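Local coordinates for protein tRNA-splicing endonuclease (Sulfolobus tokodaii, PDB 2CV8) that probably cleaves precursor tRNA at both splice sites to release the intron, leaving 2',3'-cyclic phosphate and 5'-hydroxyl ends, at residues B[108-112]-B[113-117]. Sequence-based numbering, arbitrary orientation.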
# COMPACT_ATOMS: atom_id res chain seq x y z
N ILE B 108 -5.85 6.44 -15.07
CA ILE B 108 -4.52 6.89 -15.47
C ILE B 108 -4.26 8.39 -15.27
O ILE B 108 -3.18 8.77 -14.82
CB ILE B 108 -4.24 6.48 -16.93
CG1 ILE B 108 -4.33 4.96 -17.04
CG2 ILE B 108 -2.84 6.93 -17.34
CD1 ILE B 108 -4.06 4.44 -18.42
N LYS B 109 -5.25 9.23 -15.58
CA LYS B 109 -5.10 10.67 -15.39
C LYS B 109 -4.63 10.92 -13.96
O LYS B 109 -3.90 11.86 -13.69
CB LYS B 109 -6.44 11.40 -15.57
CG LYS B 109 -7.13 11.22 -16.92
CD LYS B 109 -8.55 11.79 -16.88
CE LYS B 109 -9.31 11.47 -18.16
NZ LYS B 109 -10.76 11.81 -18.07
N TYR B 110 -5.06 10.05 -13.05
CA TYR B 110 -4.72 10.19 -11.65
C TYR B 110 -3.56 9.30 -11.22
O TYR B 110 -3.21 9.26 -10.05
CB TYR B 110 -5.94 9.87 -10.78
CG TYR B 110 -7.20 10.56 -11.26
CD1 TYR B 110 -8.01 9.99 -12.23
CD2 TYR B 110 -7.56 11.81 -10.74
CE1 TYR B 110 -9.17 10.63 -12.68
CE2 TYR B 110 -8.71 12.46 -11.19
CZ TYR B 110 -9.50 11.87 -12.15
OH TYR B 110 -10.63 12.53 -12.58
N GLY B 111 -2.96 8.59 -12.17
CA GLY B 111 -1.84 7.73 -11.84
C GLY B 111 -2.27 6.47 -11.11
O GLY B 111 -1.69 6.09 -10.09
N ALA B 112 -3.30 5.83 -11.63
CA ALA B 112 -3.83 4.60 -11.06
C ALA B 112 -4.49 3.83 -12.20
O ALA B 112 -4.61 4.35 -13.31
CB ALA B 112 -4.85 4.91 -9.99
N ASP B 113 -4.91 2.60 -11.93
CA ASP B 113 -5.55 1.79 -12.95
C ASP B 113 -6.99 2.21 -13.17
O ASP B 113 -7.42 2.40 -14.30
CB ASP B 113 -5.49 0.31 -12.58
CG ASP B 113 -4.08 -0.23 -12.57
OD1 ASP B 113 -3.35 -0.00 -13.57
OD2 ASP B 113 -3.70 -0.89 -11.57
N PHE B 114 -7.73 2.35 -12.08
CA PHE B 114 -9.13 2.72 -12.21
C PHE B 114 -9.59 3.89 -11.36
O PHE B 114 -8.96 4.23 -10.35
CB PHE B 114 -10.01 1.51 -11.86
CG PHE B 114 -9.65 0.26 -12.60
CD1 PHE B 114 -9.20 -0.87 -11.91
CD2 PHE B 114 -9.77 0.21 -14.00
CE1 PHE B 114 -8.88 -2.05 -12.60
CE2 PHE B 114 -9.45 -0.96 -14.70
CZ PHE B 114 -9.00 -2.09 -14.00
N ALA B 115 -10.68 4.50 -11.80
CA ALA B 115 -11.32 5.60 -11.09
C ALA B 115 -12.73 5.05 -10.83
O ALA B 115 -13.59 5.09 -11.69
CB ALA B 115 -11.39 6.83 -11.95
N VAL B 116 -12.93 4.51 -9.63
CA VAL B 116 -14.20 3.91 -9.27
C VAL B 116 -15.18 4.92 -8.68
O VAL B 116 -14.83 5.72 -7.81
CB VAL B 116 -13.98 2.76 -8.28
CG1 VAL B 116 -15.25 1.99 -8.08
CG2 VAL B 116 -12.88 1.85 -8.79
N TYR B 117 -16.43 4.87 -9.16
CA TYR B 117 -17.50 5.77 -8.72
C TYR B 117 -18.74 5.06 -8.17
O TYR B 117 -19.15 4.01 -8.67
CB TYR B 117 -18.01 6.63 -9.88
CG TYR B 117 -17.02 7.58 -10.48
CD1 TYR B 117 -15.97 7.13 -11.28
CD2 TYR B 117 -17.14 8.95 -10.26
CE1 TYR B 117 -15.05 8.02 -11.83
CE2 TYR B 117 -16.23 9.84 -10.81
CZ TYR B 117 -15.19 9.37 -11.59
OH TYR B 117 -14.27 10.25 -12.09
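Tyr110 leans its ring toward Ala115 across the turn that leads into strand 114-117. The touch is apolar: Tyr110 CE1 lies 4.5 Å from Ala115 CB. The methyl meets the ring obliquely. Farther out, Tyr110 OH is 4.3 Å from Tyr117 OH, too far for a hydrogen bond. Residues 108-111 form a type I beta turn, closed by a backbone hydrogen bond from Gly111 N to Ile108 O (2.7 Å). Gly111 follows with a positive phi, which glycine adopts readily.

Asp113 points away from residues 108-112 overall, although its CB lies 3.7 Å from Ala112 C. Ala112 CB is 4.2 Å from Phe114 O. Both side chains pack on Ile131 of strand 128-134. A chi1 of -66° puts Asp113 CG opposite its own carbonyl carbon; from there OD2 forms a salt bridge with Arg86 and a hydrogen bond with Ala132 N. Asp113 CB also lies over one face of the Phe114 ring, 3.9 Å from its plane and nearer the border than the centre. Phe114 packs on helix 87-99.

Tyr110 touches Lys156, which with Tyr117 belongs to the predicted active site. Two residues, Asp113 and Phe114, stand opposite the single Val130 of strand 128-134, a classic beta bulge in the catalytic C-terminal domain.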